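Local coordinates for nucleoside hydrolase, putative (Trypanosoma brucei, PDB 3FZ0), which is a member of the nucleoside hydrolase family, an alpha/beta protein built on a mixed central sheet that binds a calcium ion, at residues D126-L131 with D157-I162; N182-P187 with E312-T317. The protein carries 2 engineered substitutions. All coordinates share one frame; numbering follows the deposited sequence. Where two conformers were deposited one is given.

Interaction 1: D126-L131 with D157-I162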
# COMPACT_ATOMS: atom_id res chain seq x y z
N ASP B 126 -10.70 -2.51 45.37
CA ASP B 126 -9.36 -2.25 45.93
C ASP B 126 -8.15 -2.69 45.10
O ASP B 126 -7.03 -2.36 45.45
CB ASP B 126 -9.23 -2.87 47.34
CG ASP B 126 -10.10 -2.17 48.38
OD1 ASP B 126 -10.43 -0.98 48.17
OD2 ASP B 126 -10.45 -2.81 49.39
N VAL B 127 -8.36 -3.45 44.03
CA VAL B 127 -7.25 -3.98 43.24
C VAL B 127 -7.55 -3.84 41.76
O VAL B 127 -8.60 -4.31 41.26
CB VAL B 127 -6.94 -5.49 43.52
CG1 VAL B 127 -5.89 -6.02 42.54
CG2 VAL B 127 -6.50 -5.73 44.96
N VAL B 128 -6.65 -3.21 41.04
CA VAL B 128 -6.84 -2.99 39.63
C VAL B 128 -5.57 -3.42 38.90
O VAL B 128 -4.43 -3.13 39.33
CB VAL B 128 -7.28 -1.53 39.32
CG1 VAL B 128 -6.10 -0.55 39.42
CG2 VAL B 128 -7.89 -1.44 37.96
N TYR B 129 -5.76 -4.16 37.81
CA TYR B 129 -4.65 -4.63 37.01
C TYR B 129 -4.49 -3.74 35.80
O TYR B 129 -5.49 -3.35 35.19
CB TYR B 129 -4.89 -6.06 36.56
CG TYR B 129 -4.89 -7.06 37.69
CD1 TYR B 129 -5.98 -7.16 38.57
CD2 TYR B 129 -3.82 -7.93 37.88
CE1 TYR B 129 -5.98 -8.10 39.62
CE2 TYR B 129 -3.82 -8.88 38.93
CZ TYR B 129 -4.88 -8.95 39.80
OH TYR B 129 -4.88 -9.89 40.83
N GLN B 130 -3.24 -3.41 35.46
CA GLN B 130 -2.94 -2.57 34.30
C GLN B 130 -1.78 -3.17 33.51
O GLN B 130 -0.86 -3.79 34.08
CB GLN B 130 -2.57 -1.15 34.75
CG GLN B 130 -3.68 -0.40 35.40
CD GLN B 130 -3.29 1.00 35.81
OE1 GLN B 130 -2.63 1.20 36.82
NE2 GLN B 130 -3.73 1.99 35.03
N LEU B 131 -1.84 -3.00 32.19
CA LEU B 131 -0.78 -3.46 31.32
C LEU B 131 -0.19 -2.20 30.78
O LEU B 131 -0.91 -1.37 30.24
CB LEU B 131 -1.33 -4.31 30.19
CG LEU B 131 -0.41 -5.19 29.32
CD1 LEU B 131 -1.24 -5.95 28.33
CD2 LEU B 131 0.62 -4.41 28.56
N ASP B 157 -13.97 1.04 34.94
CA ASP B 157 -14.70 1.95 34.04
C ASP B 157 -14.00 3.31 34.01
O ASP B 157 -14.17 4.08 33.08
CB ASP B 157 -16.18 2.08 34.44
CG ASP B 157 -16.36 2.45 35.93
OD1 ASP B 157 -15.36 2.50 36.70
OD2 ASP B 157 -17.52 2.69 36.35
N THR B 158 -13.15 3.56 35.00
CA THR B 158 -12.51 4.84 35.24
C THR B 158 -10.99 4.76 34.99
O THR B 158 -10.37 5.70 34.47
CB THR B 158 -12.79 5.23 36.71
OG1 THR B 158 -14.18 5.54 36.86
CG2 THR B 158 -11.96 6.43 37.17
N ILE B 159 -10.38 3.65 35.40
CA ILE B 159 -8.93 3.50 35.34
C ILE B 159 -8.59 2.68 34.12
O ILE B 159 -9.16 1.61 33.95
CB ILE B 159 -8.36 2.80 36.62
CG1 ILE B 159 -8.68 3.62 37.88
CG2 ILE B 159 -6.84 2.54 36.49
CD1 ILE B 159 -8.37 2.88 39.20
N PRO B 160 -7.68 3.20 33.26
CA PRO B 160 -7.22 2.56 32.04
C PRO B 160 -6.56 1.23 32.30
O PRO B 160 -5.67 1.14 33.14
CB PRO B 160 -6.17 3.54 31.51
CG PRO B 160 -6.60 4.86 32.04
CD PRO B 160 -7.06 4.53 33.42
N GLY B 161 -7.00 0.21 31.56
CA GLY B 161 -6.38 -1.11 31.58
C GLY B 161 -5.10 -1.23 30.77
O GLY B 161 -4.25 -2.09 31.04
N ILE B 162 -4.95 -0.39 29.76
CA ILE B 162 -3.74 -0.45 28.95
C ILE B 162 -3.20 0.94 28.63
O ILE B 162 -3.90 1.85 28.21
CB ILE B 162 -3.90 -1.39 27.67
CG1 ILE B 162 -2.58 -1.51 26.89
CG2 ILE B 162 -5.08 -0.96 26.80
CD1 ILE B 162 -2.58 -2.63 25.82
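Two neighbouring parallel strands of the central sheet begin to pair here: Leu-131 on strand 127-133 forms a parallel bridge with Ile-162, the first residue of strand 162-165. The backbone N of Leu-131 gives its hydrogen to Gly-161 O at 2.8 Å, and one step further on Ile-162 CA sends a CH toward Leu-131 O at 3.2 Å. The side chains of Leu-131 and Ile-162 leave the sheet on the same face. Their CD1 methyls approach each other loosely, and Val-140 of helix 138-146 packs on both.

Before the bridge the two chains diverge, and the CA atoms of Val-128 and Ile-159 are already 8.1 Å apart. The side chain of Gln-130 reaches across where the chains part. With CG beside its backbone N (chi1 -65°) and the chain extended beyond, its amide reaches Pro-160, where NE2 of Gln-130 donates to Pro-160 O at 2.8 Å. The carbonyl oxygen lies in the amide plane of the glutamine, NE2 lies in the carbonyl plane, and the N-H...O angle is 160°. NE2 also bonds Ala-290 O, while OE1 takes a bond from Arg-7, which helps to fix which way round the amide sits. Ile-159 crosses this side chain at about a right angle and brings CG2 to 3.5 Å from Gln-130 NE2. The other branch of Ile-159 puts CD1 4.1 Å from Val-128 CG1. Strand 127-133, helix 138-146 and the parallel neighbour 162-165 form a beta-alpha-beta crossover, the repeating element of an alpha/beta sheet.

Interaction 2: N182-P187 with E312-T317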
# COMPACT_ATOMS: atom_id res chain seq x y z
N ASN B 182 8.38 2.15 18.10
CA ASN B 182 7.63 0.97 18.56
C ASN B 182 6.50 0.65 17.59
O ASN B 182 6.26 -0.51 17.25
CB ASN B 182 7.04 1.19 19.98
CG ASN B 182 8.09 1.24 21.08
OD1 ASN B 182 9.16 0.67 20.95
ND2 ASN B 182 7.75 1.90 22.20
N SER B 183 5.80 1.69 17.15
CA SER B 183 4.74 1.57 16.17
C SER B 183 5.30 0.98 14.87
O SER B 183 4.77 -0.03 14.37
CB SER B 183 4.08 2.93 15.91
OG SER B 183 2.86 2.79 15.17
N HIS B 184 6.35 1.61 14.34
CA HIS B 184 6.99 1.16 13.11
C HIS B 184 7.50 -0.29 13.24
O HIS B 184 7.44 -1.03 12.30
CB HIS B 184 8.14 2.11 12.72
CG HIS B 184 8.67 1.88 11.34
ND1 HIS B 184 9.90 2.34 10.93
CD2 HIS B 184 8.13 1.25 10.26
CE1 HIS B 184 10.11 2.00 9.67
NE2 HIS B 184 9.05 1.34 9.24
N CYS B 185 7.97 -0.67 14.42
CA CYS B 185 8.49 -2.02 14.67
C CYS B 185 7.43 -3.05 14.42
O CYS B 185 7.71 -4.12 13.87
CB CYS B 185 8.97 -2.17 16.11
SG CYS B 185 10.67 -1.63 16.35
N ASP B 186 6.20 -2.74 14.80
CA ASP B 186 5.15 -3.71 14.61
C ASP B 186 3.83 -3.02 14.43
O ASP B 186 3.08 -2.88 15.40
CB ASP B 186 5.11 -4.72 15.77
CG ASP B 186 4.36 -5.95 15.40
OD1 ASP B 186 3.55 -5.81 14.48
OD2 ASP B 186 4.58 -7.04 15.99
N PRO B 187 3.55 -2.57 13.20
CA PRO B 187 2.31 -1.87 12.90
C PRO B 187 1.11 -2.82 13.06
O PRO B 187 0.11 -2.43 13.66
CB PRO B 187 2.51 -1.40 11.46
CG PRO B 187 3.98 -1.43 11.25
CD PRO B 187 4.41 -2.65 12.00
N GLU B 312 6.16 5.27 2.63
CA GLU B 312 6.81 6.16 3.61
C GLU B 312 6.05 6.24 4.95
O GLU B 312 6.57 6.75 5.93
CB GLU B 312 6.97 7.57 3.02
CG GLU B 312 8.14 7.73 2.04
CD GLU B 312 7.79 7.40 0.59
OE1 GLU B 312 6.60 7.50 0.21
OE2 GLU B 312 8.72 7.06 -0.18
N THR B 313 4.80 5.76 4.97
CA THR B 313 3.96 5.91 6.16
C THR B 313 3.62 4.61 6.93
O THR B 313 2.79 4.63 7.88
CB THR B 313 2.64 6.63 5.85
OG1 THR B 313 2.02 5.98 4.74
CG2 THR B 313 2.87 8.08 5.50
N ARG B 314 4.24 3.49 6.57
CA ARG B 314 4.00 2.26 7.33
C ARG B 314 4.37 2.55 8.78
O ARG B 314 5.41 3.11 9.02
CB ARG B 314 4.78 1.06 6.75
CG ARG B 314 5.06 -0.05 7.74
CD ARG B 314 5.45 -1.37 7.11
NE ARG B 314 4.29 -2.21 7.22
CZ ARG B 314 4.12 -3.27 8.01
NH1 ARG B 314 5.06 -3.77 8.79
NH2 ARG B 314 2.94 -3.85 7.95
N GLY B 315 3.47 2.21 9.71
CA GLY B 315 3.68 2.48 11.15
C GLY B 315 3.12 3.81 11.63
O GLY B 315 3.07 4.06 12.81
N ALA B 316 2.69 4.68 10.71
CA ALA B 316 2.13 5.98 11.09
C ALA B 316 0.91 5.81 11.96
O ALA B 316 0.15 4.85 11.80
CB ALA B 316 1.78 6.87 9.84
N THR B 317 0.77 6.76 12.89
CA THR B 317 -0.40 6.92 13.70
C THR B 317 -1.41 7.80 12.96
O THR B 317 -1.13 8.97 12.69
CB THR B 317 0.01 7.56 15.02
OG1 THR B 317 1.09 6.79 15.53
CG2 THR B 317 -1.14 7.57 16.02
O HOH W 1 0.81 4.36 16.46
O HOH W 2 7.45 -2.20 9.70
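Ser-183 and Gly-315 make the direct hydrogen bond of this contact: Ser-183 OG donates to Gly-315 O at 2.7 Å, tilted 18° from the carbonyl plane. The hydroxyl stands anti to the backbone N, which aims it at the loop. The same Ser-183 OG accepts a hydrogen from a water at 2.9 Å, and that water also hydrogen-bonds Thr-317 OG1, whose hydroxyl is bonded in turn to Thr-168 N. A second water forms another bridge, donating to His-184 O and accepting from Arg-314 NH1 at 3.0 Å.

Backbone packing brings the two segments closest at Gly-315, whose CA lies 4.1 Å from His-184 CA. Gly-315 is the third residue of a type II beta turn from Thr-313 to Ala-316, closed by Ala-316 N to Thr-313 O. Its positive phi (92°) suits glycine, and with no side chain at Gly-315 the backbones can come this close. The turn thus sets its bare corner against the last turn of helix 181-185, where the helix ends at Asp-186 and helix 187-195 starts, with Asp-186 as its N-cap.

Side-chain packing centres on Arg-314. Pro-187 lies over one face of the guanidinium, its CG 3.5 Å above the plane and displaced from the centre of the group, while Pro-187 CD comes 3.5 Å from Arg-314 NH1. A bend at chi3 (-104°) turns the group over the proline. The imidazole of His-184 brings CD2 to 3.5 Å from Arg-314 O. Partners beyond the two segments hold both groups: Arg-314 NH2 makes a salt bridge with Glu-188, Arg-314 NE bonds Leu-308 O, and His-184 ND1 bonds Ser-175. Thr-313, whose side chain points away from the helix, hydrogen-bonds through OG1 to Thr-313 OG1 of the second subunit.

In the fold
Interaction 1 is complete, in sequence, before the first residue of interaction 2. Their centres lie 27 Å apart and their nearest atoms about 11 Å apart, so they are not in contact. The first lies where strand 162-165 enters the mixed sheet beside strand 127-133. The second lies beside the sheet's outermost strand 317-319, joining the junction of helices 181-185 and 187-195 to the loop that follows strand 296-306. Strands 203-206, 337-343 and 296-306 separate the two regions across the sheet. The side chains of Leu-131 and Ser-183 each lie about 12 Å from a calcium ion. No other chain of the assembly touches interaction 1, whereas the loop of interaction 2 also meets other subunits.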